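Local coordinates for probable peptidyl-prolyl cis-trans isomerase (Mimivirus, PDB 2OSE), which probably binds cyclosporin A and catalyses cis-trans isomerisation of peptidyl-prolyl bonds, as other members of the cyclophilin family do, at residues E45-V48 with Q49-G53; N83-H86 with N87-V91; K182-S185 with M186-P189. All blocks are in the same frame, centred on the assembly; numbering follows the deposited sequence.

Contact 1 (45-48 with 49-53) is the buried one, the last two turns of helix 41-52; contacts 2 (83-86 with 87-91) and 3 (182-185 with 186-189) are partly buried and lie on the opposite side of the chain's centre, about 22 and 27 Å from contact 1 between centres. Contact 1 combines helical backbone bonds with an apolar face against the barrel strands, contact 2 is a bulged hairpin with one CH-pi contact, and contact 3 is a helix C-terminus where i to i+4 bonds give way to weaker or i to i+3 ones. Contacts 2 and 3 touch: Asn87 N lies 2.7 Å from Asn184 OD1, in a probable hydrogen bond. Both also meet other subunits of the trimer, whereas contact 1 meets none.

Contact 1: E45-V48 with Q49-G53; sequences ENFV and QLTNG
Gln49 sits one helical turn after Glu45 and is tied to it twice. Its backbone N donates to Glu45 O (2.9 Å). Its side chain bends at chi2 (-52°) and runs alongside that of Glu45, which bends in the same sense, so that amide and carboxylate lie nearly coplanar, 17° apart; the bond from Gln49 NE2 to Glu45 OE1 is nevertheless weak at 3.5 Å. The carboxylate is held mainly from outside, by a salt bridge from OE2 to Arg37 and a hydrogen bond between OE1 and Ser11 OG. Leu50 N reaches Asn46 O at 3.0 Å, and the leucine lays CD1 against the Asn46 amide, 3.9 Å from OD1, an oxygen that itself accepts from Val106 N. These i to i+4 bonds mark the final turns of helix 41-52, one of the helices packed against the cyclophilin beta-barrel. Thr51 N continues the series to Phe47 O (3.1 Å). Its OG1 stands obliquely to the Phe47 ring, 3.9 Å from CE2; that ring, carried by a CG anti to the backbone N (chi1 -171°), also meets Phe147 edge-to-face and packs with Thr51 on Val17 and Met19 of strand 16-23. Asn52 N closes on Val48 O at 3.0 Å. Gly53 then leaves helical geometry with a positive phi, while its N still bonds Gln49 O at 3.1 Å.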
ATOM      1  N   GLU A  45       6.558 -18.063  24.446  1.00 29.11           N
ATOM      2  CA  GLU A  45       7.938 -18.519  24.265  1.00 30.36           C
ATOM      3  C   GLU A  45       8.542 -18.100  22.932  1.00 30.30           C
ATOM      4  O   GLU A  45       9.699 -17.695  22.875  1.00 30.39           O
ATOM      5  CB  GLU A  45       8.102 -20.047  24.528  1.00 30.94           C
ATOM      6  CG  GLU A  45       7.857 -20.450  25.982  1.00 31.67           C
ATOM      7  CD  GLU A  45       8.832 -19.825  27.016  1.00 34.54           C
ATOM      8  OE1 GLU A  45       9.997 -19.495  26.692  1.00 34.79           O
ATOM      9  OE2 GLU A  45       8.409 -19.680  28.182  1.00 37.20           O
ATOM     10  N   ASN A  46       7.746 -18.148  21.861  1.00 30.18           N
ATOM     11  CA  ASN A  46       8.239 -17.675  20.578  1.00 30.23           C
ATOM     12  C   ASN A  46       8.568 -16.180  20.656  1.00 29.00           C
ATOM     13  O   ASN A  46       9.612 -15.764  20.207  1.00 29.13           O
ATOM     14  CB  ASN A  46       7.198 -17.932  19.476  1.00 30.83           C
ATOM     15  CG  ASN A  46       7.688 -17.527  18.089  1.00 32.47           C
ATOM     16  OD1 ASN A  46       8.783 -17.923  17.654  1.00 34.78           O
ATOM     17  ND2 ASN A  46       6.863 -16.743  17.371  1.00 33.12           N
ATOM     18  N   PHE A  47       7.676 -15.389  21.248  1.00 28.33           N
ATOM     19  CA  PHE A  47       7.938 -13.955  21.417  1.00 27.71           C
ATOM     20  C   PHE A  47       9.225 -13.717  22.202  1.00 27.61           C
ATOM     21  O   PHE A  47      10.117 -13.006  21.736  1.00 27.44           O
ATOM     22  CB  PHE A  47       6.762 -13.239  22.087  1.00 26.74           C
ATOM     23  CG  PHE A  47       6.904 -11.728  22.090  1.00 27.03           C
ATOM     24  CD1 PHE A  47       6.401 -10.966  21.030  1.00 23.01           C
ATOM     25  CD2 PHE A  47       7.548 -11.068  23.151  1.00 27.85           C
ATOM     26  CE1 PHE A  47       6.545  -9.571  21.006  1.00 25.58           C
ATOM     27  CE2 PHE A  47       7.700  -9.664  23.140  1.00 28.78           C
ATOM     28  CZ  PHE A  47       7.187  -8.916  22.077  1.00 25.30           C
ATOM     29  N   VAL A  48       9.330 -14.319  23.390  1.00 27.51           N
ATOM     30  CA  VAL A  48      10.542 -14.152  24.203  1.00 28.98           C
ATOM     31  C   VAL A  48      11.833 -14.621  23.507  1.00 29.45           C
ATOM     32  O   VAL A  48      12.859 -13.939  23.583  1.00 28.78           O
ATOM     33  CB  VAL A  48      10.398 -14.798  25.632  1.00 29.22           C
ATOM     34  CG1 VAL A  48      11.666 -14.633  26.428  1.00 30.56           C
ATOM     35  CG2 VAL A  48       9.265 -14.189  26.407  1.00 29.46           C
ATOM     36  N   GLN A  49      11.811 -15.773  22.818  1.00 29.72           N
ATOM     37  CA  GLN A  49      13.063 -16.227  22.193  1.00 30.27           C
ATOM     38  C   GLN A  49      13.464 -15.394  21.003  1.00 30.21           C
ATOM     39  O   GLN A  49      14.639 -15.313  20.666  1.00 30.52           O
ATOM     40  CB  GLN A  49      13.018 -17.713  21.814  1.00 31.17           C
ATOM     41  CG  GLN A  49      12.728 -18.633  22.977  1.00 35.20           C
ATOM     42  CD  GLN A  49      13.650 -18.417  24.174  1.00 38.80           C
ATOM     43  OE1 GLN A  49      14.828 -18.076  24.029  1.00 39.74           O
ATOM     44  NE2 GLN A  49      13.113 -18.641  25.366  1.00 42.16           N
ATOM     45  N   LEU A  50      12.486 -14.768  20.353  1.00 30.35           N
ATOM     46  CA  LEU A  50      12.802 -13.863  19.237  1.00 30.73           C
ATOM     47  C   LEU A  50      13.371 -12.554  19.754  1.00 31.30           C
ATOM     48  O   LEU A  50      14.119 -11.863  19.079  1.00 30.80           O
ATOM     49  CB  LEU A  50      11.555 -13.590  18.417  1.00 30.35           C
ATOM     50  CG  LEU A  50      11.174 -14.747  17.473  1.00 31.93           C
ATOM     51  CD1 LEU A  50       9.927 -14.350  16.724  1.00 30.31           C
ATOM     52  CD2 LEU A  50      12.309 -15.006  16.498  1.00 30.57           C
ATOM     53  N   THR A  51      12.972 -12.212  20.964  1.00 32.49           N
ATOM     54  CA  THR A  51      13.490 -11.054  21.627  1.00 34.56           C
ATOM     55  C   THR A  51      14.950 -11.298  22.010  1.00 35.76           C
ATOM     56  O   THR A  51      15.801 -10.435  21.825  1.00 35.88           O
ATOM     57  CB  THR A  51      12.583 -10.806  22.820  1.00 35.95           C
ATOM     58  OG1 THR A  51      11.576  -9.869  22.434  1.00 33.67           O
ATOM     59  CG2 THR A  51      13.338 -10.368  23.982  1.00 35.99           C
ATOM     60  N   ASN A  52      15.252 -12.505  22.480  1.00 38.55           N
ATOM     61  CA  ASN A  52      16.645 -12.898  22.717  1.00 41.11           C
ATOM     62  C   ASN A  52      17.550 -13.004  21.492  1.00 42.10           C
ATOM     63  O   ASN A  52      18.756 -12.750  21.604  1.00 41.98           O
ATOM     64  CB  ASN A  52      16.740 -14.161  23.566  1.00 41.78           C
ATOM     65  CG  ASN A  52      17.290 -13.857  24.937  1.00 45.21           C
ATOM     66  OD1 ASN A  52      16.701 -13.079  25.688  1.00 47.57           O
ATOM     67  ND2 ASN A  52      18.464 -14.402  25.244  1.00 48.92           N
ATOM     68  N   GLY A  53      16.973 -13.362  20.344  1.00 43.03           N
ATOM     69  CA  GLY A  53      17.686 -13.311  19.063  1.00 46.31           C
ATOM     70  C   GLY A  53      18.828 -14.295  18.820  1.00 48.64           C
ATOM     71  O   GLY A  53      19.661 -14.053  17.937  1.00 48.72           O
TER

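Contact 2: N83-H86 with N87-V91; sequences NVLH and NNYIV
Strands 83-85 and 89-92 form a tight beta hairpin at the edge of the cyclophilin sheet, with strand 147-150 beyond the second strand. The segment axes run antiparallel at 174°. A classic beta bulge distorts the turn end: Asn88 and Tyr89 both face Leu85, whose O accepts from Asn88 N (2.9 Å) and Tyr89 N (3.0 Å). Leu85 N returns a bond to Tyr89 O at 2.8 Å. Farther along, Val84 and Ile90 make a non-hydrogen-bonded pair, in which Val84 CG1 lies 3.8 Å from Ile90 CG2.

On the other face, Tyr89 places CG between its backbone N and carbonyl carbon (chi1 51°), which turns the ring so that one face lies against Leu85. Leu85 CB rests over that face in a CH-pi contact, 4.0 Å from the centroid, and its CD2 meets CZ. Tyr89 also packs on Ala191 of a second subunit, as Asn83 and Val91 do on its Gly192. At the turn, the His86 ring is anchored from outside through ND1 to Asn184 O. With OD1 bound to Val159 N, the Asn88 amide is held at its other end too: ND2 donates, nearly in the amide plane, to His86 O at 2.8 Å.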
ATOM      1  N   ASN A  83       2.073  -2.165  10.071  1.00 38.82           N
ATOM      2  CA  ASN A  83       0.682  -1.760  10.056  1.00 38.33           C
ATOM      3  C   ASN A  83       0.569  -0.911  11.301  1.00 38.85           C
ATOM      4  O   ASN A  83       0.953  -1.377  12.409  1.00 38.84           O
ATOM      5  CB  ASN A  83      -0.277  -2.966  10.197  1.00 38.26           C
ATOM      6  CG  ASN A  83      -0.577  -3.676   8.876  1.00 39.72           C
ATOM      7  OD1 ASN A  83      -1.706  -3.625   8.391  1.00 41.29           O
ATOM      8  ND2 ASN A  83       0.418  -4.353   8.302  1.00 38.50           N
ATOM      9  N   VAL A  84       0.103   0.327  11.125  1.00 37.53           N
ATOM     10  CA  VAL A  84       0.004   1.307  12.207  1.00 36.49           C
ATOM     11  C   VAL A  84      -1.293   2.053  12.015  1.00 36.42           C
ATOM     12  O   VAL A  84      -1.690   2.358  10.863  1.00 37.21           O
ATOM     13  CB  VAL A  84       1.215   2.278  12.309  1.00 36.90           C
ATOM     14  CG1 VAL A  84       2.537   1.510  12.509  1.00 34.94           C
ATOM     15  CG2 VAL A  84       1.298   3.246  11.092  1.00 38.26           C
ATOM     16  N   LEU A  85      -1.989   2.299  13.123  1.00 33.73           N
ATOM     17  CA  LEU A  85      -3.295   2.927  13.069  1.00 31.74           C
ATOM     18  C   LEU A  85      -3.455   3.859  14.257  1.00 31.19           C
ATOM     19  O   LEU A  85      -3.539   3.392  15.411  1.00 29.40           O
ATOM     20  CB  LEU A  85      -4.414   1.863  13.027  1.00 31.07           C
ATOM     21  CG  LEU A  85      -5.832   2.426  12.865  1.00 31.45           C
ATOM     22  CD1 LEU A  85      -5.942   3.201  11.536  1.00 35.48           C
ATOM     23  CD2 LEU A  85      -6.951   1.357  13.024  1.00 30.86           C
ATOM     24  N   HIS A  86      -3.479   5.167  13.966  1.00 29.50           N
ATOM     25  CA  HIS A  86      -3.658   6.240  14.973  1.00 28.76           C
ATOM     26  C   HIS A  86      -4.782   5.914  15.939  1.00 28.58           C
ATOM     27  O   HIS A  86      -5.882   5.483  15.526  1.00 29.20           O
ATOM     28  CB  HIS A  86      -3.864   7.613  14.271  1.00 28.54           C
ATOM     29  CG  HIS A  86      -4.072   8.772  15.203  1.00 24.98           C
ATOM     30  ND1 HIS A  86      -3.038   9.375  15.896  1.00 27.68           N
ATOM     31  CD2 HIS A  86      -5.181   9.496  15.488  1.00 26.53           C
ATOM     32  CE1 HIS A  86      -3.517  10.375  16.623  1.00 25.06           C
ATOM     33  NE2 HIS A  86      -4.812  10.475  16.383  1.00 25.41           N
ATOM     34  N   ASN A  87      -4.513   6.111  17.235  1.00 28.65           N
ATOM     35  CA  ASN A  87      -5.495   5.881  18.323  1.00 28.23           C
ATOM     36  C   ASN A  87      -5.916   4.423  18.462  1.00 27.70           C
ATOM     37  O   ASN A  87      -6.894   4.123  19.156  1.00 27.09           O
ATOM     38  CB  ASN A  87      -6.769   6.741  18.177  1.00 29.21           C
ATOM     39  CG  ASN A  87      -6.564   8.185  18.533  1.00 32.42           C
ATOM     40  OD1 ASN A  87      -7.413   9.034  18.221  1.00 39.41           O
ATOM     41  ND2 ASN A  87      -5.465   8.489  19.187  1.00 31.63           N
ATOM     42  N   ASN A  88      -5.182   3.524  17.807  1.00 26.59           N
ATOM     43  CA  ASN A  88      -5.525   2.108  17.843  1.00 27.20           C
ATOM     44  C   ASN A  88      -4.360   1.208  18.185  1.00 26.52           C
ATOM     45  O   ASN A  88      -4.270   0.740  19.330  1.00 26.39           O
ATOM     46  CB  ASN A  88      -6.229   1.637  16.556  1.00 26.50           C
ATOM     47  CG  ASN A  88      -7.605   2.183  16.439  1.00 27.71           C
ATOM     48  OD1 ASN A  88      -8.607   1.514  16.787  1.00 30.00           O
ATOM     49  ND2 ASN A  88      -7.694   3.434  15.978  1.00 28.79           N
ATOM     50  N   TYR A  89      -3.462   0.987  17.226  1.00 25.66           N
ATOM     51  CA  TYR A  89      -2.396  -0.036  17.389  1.00 25.61           C
ATOM     52  C   TYR A  89      -1.209   0.161  16.490  1.00 24.89           C
ATOM     53  O   TYR A  89      -1.270   0.919  15.504  1.00 25.07           O
ATOM     54  CB  TYR A  89      -2.940  -1.471  17.173  1.00 25.57           C
ATOM     55  CG  TYR A  89      -3.742  -1.656  15.875  1.00 26.50           C
ATOM     56  CD1 TYR A  89      -3.096  -1.701  14.637  1.00 26.73           C
ATOM     57  CD2 TYR A  89      -5.135  -1.814  15.908  1.00 24.70           C
ATOM     58  CE1 TYR A  89      -3.836  -1.872  13.430  1.00 29.20           C
ATOM     59  CE2 TYR A  89      -5.887  -1.978  14.698  1.00 28.18           C
ATOM     60  CZ  TYR A  89      -5.216  -1.992  13.489  1.00 26.84           C
ATOM     61  OH  TYR A  89      -5.928  -2.141  12.316  1.00 31.81           O
ATOM     62  N   ILE A  90      -0.128  -0.550  16.812  1.00 24.22           N
ATOM     63  CA  ILE A  90       0.990  -0.713  15.889  1.00 23.76           C
ATOM     64  C   ILE A  90       1.249  -2.229  15.797  1.00 24.33           C
ATOM     65  O   ILE A  90       0.948  -2.949  16.744  1.00 24.21           O
ATOM     66  CB  ILE A  90       2.260   0.022  16.372  1.00 23.97           C
ATOM     67  CG1 ILE A  90       2.674  -0.455  17.774  1.00 23.90           C
ATOM     68  CG2 ILE A  90       2.069   1.561  16.322  1.00 21.96           C
ATOM     69  CD1 ILE A  90       3.952   0.202  18.249  1.00 25.32           C
ATOM     70  N   VAL A  91       1.822  -2.686  14.690  1.00 23.61           N
ATOM     71  CA  VAL A  91       2.007  -4.131  14.433  1.00 24.06           C
ATOM     72  C   VAL A  91       3.378  -4.353  13.843  1.00 24.96           C
ATOM     73  O   VAL A  91       3.841  -3.556  13.026  1.00 26.06           O
ATOM     74  CB  VAL A  91       0.883  -4.708  13.505  1.00 24.13           C
ATOM     75  CG1 VAL A  91       1.111  -6.179  13.235  1.00 23.89           C
ATOM     76  CG2 VAL A  91      -0.460  -4.526  14.157  1.00 22.44           C
TER

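Contact 3: K182-S185 with M186-P189; sequences KINS and MIKP
Met186 folds its side chain back along the preceding turn toward Lys182. With CG anti to its own carbonyl carbon and a bend at chi3 (-90°), the chain brings both CG and the terminal CE to 3.3 Å from Lys182 O, the same oxygen that accepts from Met186 N (3.1 Å). CG and the methyl CE thus both touch the carbonyl oxygen, with SD farther off, while the amide N-H supplies its helical hydrogen bond. Beyond the two segments, the methionine packs on Phe198 and Leu23, and on Asp136 of a third subunit. Ile187 is set differently: its CG1 stands between the backbone N and the carbonyl carbon (chi1 68°), which directs it back over the helix end, 3.5 Å from both Ile183 O and Asn184 O, while CG2 lies beside Ile183 O. Ile183 and Ile187 share Phe198 of strand 198-205 as a neighbour, so this side of the helix faces the sheet.

The backbone evidence describes the C-terminal end of helix 177-186, one of the helices that pack against the cyclophilin beta-barrel. Ile187 N makes weak bonds to both Ile183 O and Asn184 O, the second at 3.3 Å. Lys188 N turns to Ser185 O, also at 3.3 Å; that N-H points well at the oxygen, yet it approaches from well above the carbonyl plane, 63° out of it. Lys188 CB lies 3.5 Å from Ser185 O, and the lysine packs on Thr135 of the third subunit. The CB of Asn184 is directed away from 186-189, and its polar end is engaged by Asn87 of the hairpin 83-91.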
ATOM      1  N   LYS A 182       4.262   9.094  21.800  1.00 24.02           N
ATOM      2  CA  LYS A 182       5.078   9.748  20.768  1.00 24.97           C
ATOM      3  C   LYS A 182       4.758   9.178  19.370  1.00 25.57           C
ATOM      4  O   LYS A 182       4.546   9.930  18.415  1.00 24.73           O
ATOM      5  CB  LYS A 182       6.561   9.578  21.078  1.00 24.80           C
ATOM      6  CG  LYS A 182       7.067  10.459  22.254  1.00 24.30           C
ATOM      7  CD  LYS A 182       8.575  10.277  22.477  1.00 25.67           C
ATOM      8  CE  LYS A 182       9.015  11.183  23.643  1.00 28.92           C
ATOM      9  NZ  LYS A 182      10.516  11.084  23.847  1.00 35.82           N
ATOM     10  N   ILE A 183       4.750   7.843  19.272  1.00 25.48           N
ATOM     11  CA  ILE A 183       4.367   7.142  18.036  1.00 25.27           C
ATOM     12  C   ILE A 183       2.987   7.593  17.555  1.00 25.57           C
ATOM     13  O   ILE A 183       2.826   8.015  16.399  1.00 24.66           O
ATOM     14  CB  ILE A 183       4.414   5.582  18.211  1.00 25.42           C
ATOM     15  CG1 ILE A 183       5.868   5.116  18.423  1.00 24.53           C
ATOM     16  CG2 ILE A 183       3.808   4.896  16.980  1.00 25.18           C
ATOM     17  CD1 ILE A 183       5.991   3.675  19.017  1.00 25.57           C
ATOM     18  N   ASN A 184       2.006   7.513  18.455  1.00 25.43           N
ATOM     19  CA  ASN A 184       0.636   7.903  18.152  1.00 26.87           C
ATOM     20  C   ASN A 184       0.484   9.345  17.676  1.00 28.06           C
ATOM     21  O   ASN A 184      -0.304   9.622  16.730  1.00 28.66           O
ATOM     22  CB  ASN A 184      -0.284   7.662  19.354  1.00 25.82           C
ATOM     23  CG  ASN A 184      -1.697   7.594  18.951  1.00 28.20           C
ATOM     24  OD1 ASN A 184      -2.047   6.843  18.049  1.00 27.58           O
ATOM     25  ND2 ASN A 184      -2.556   8.403  19.599  1.00 30.61           N
ATOM     26  N   SER A 185       1.181  10.265  18.343  1.00 28.71           N
ATOM     27  CA  SER A 185       1.189  11.654  17.859  1.00 31.29           C
ATOM     28  C   SER A 185       1.728  11.748  16.433  1.00 31.57           C
ATOM     29  O   SER A 185       1.167  12.445  15.620  1.00 33.01           O
ATOM     30  CB  SER A 185       2.003  12.553  18.765  1.00 30.57           C
ATOM     31  OG  SER A 185       1.252  12.748  19.956  1.00 35.85           O
ATOM     32  N   MET A 186       2.829  11.064  16.144  1.00 32.23           N
ATOM     33  CA  MET A 186       3.448  11.164  14.829  1.00 33.23           C
ATOM     34  C   MET A 186       2.654  10.515  13.706  1.00 32.83           C
ATOM     35  O   MET A 186       2.943  10.774  12.532  1.00 34.45           O
ATOM     36  CB  MET A 186       4.848  10.605  14.855  1.00 32.85           C
ATOM     37  CG  MET A 186       5.757  11.438  15.700  1.00 33.13           C
ATOM     38  SD  MET A 186       7.408  10.836  15.559  1.00 36.37           S
ATOM     39  CE  MET A 186       7.416   9.671  16.890  1.00 35.96           C
ATOM     40  N   ILE A 187       1.672   9.683  14.050  1.00 31.18           N
ATOM     41  CA  ILE A 187       0.833   9.049  13.055  1.00 30.29           C
ATOM     42  C   ILE A 187      -0.574   9.653  12.947  1.00 29.95           C
ATOM     43  O   ILE A 187      -1.434   9.070  12.307  1.00 27.64           O
ATOM     44  CB  ILE A 187       0.801   7.476  13.144  1.00 31.06           C
ATOM     45  CG1 ILE A 187       0.092   6.979  14.414  1.00 28.10           C
ATOM     46  CG2 ILE A 187       2.247   6.899  12.979  1.00 29.55           C
ATOM     47  CD1 ILE A 187       0.034   5.413  14.519  1.00 29.11           C
ATOM     48  N   LYS A 188      -0.772  10.838  13.530  1.00 30.17           N
ATOM     49  CA  LYS A 188      -2.033  11.553  13.361  1.00 31.65           C
ATOM     50  C   LYS A 188      -2.289  11.725  11.853  1.00 31.17           C
ATOM     51  O   LYS A 188      -1.395  12.168  11.133  1.00 29.76           O
ATOM     52  CB  LYS A 188      -1.972  12.905  14.072  1.00 32.47           C
ATOM     53  CG  LYS A 188      -3.286  13.714  13.976  1.00 34.65           C
ATOM     54  CD  LYS A 188      -3.081  15.114  14.496  1.00 39.20           C
ATOM     55  CE  LYS A 188      -4.081  16.114  13.883  1.00 45.24           C
ATOM     56  NZ  LYS A 188      -5.508  15.814  14.265  1.00 48.78           N
ATOM     57  N   PRO A 189      -3.458  11.254  11.366  1.00 31.69           N
ATOM     58  CA  PRO A 189      -3.654  11.250   9.907  1.00 31.81           C
ATOM     59  C   PRO A 189      -4.033  12.599   9.285  1.00 31.78           C
ATOM     60  O   PRO A 189      -4.751  13.426   9.883  1.00 31.27           O
ATOM     61  CB  PRO A 189      -4.766  10.227   9.699  1.00 31.77           C
ATOM     62  CG  PRO A 189      -5.592  10.325  10.961  1.00 32.81           C
ATOM     63  CD  PRO A 189      -4.578  10.596  12.078  1.00 31.39           C
TER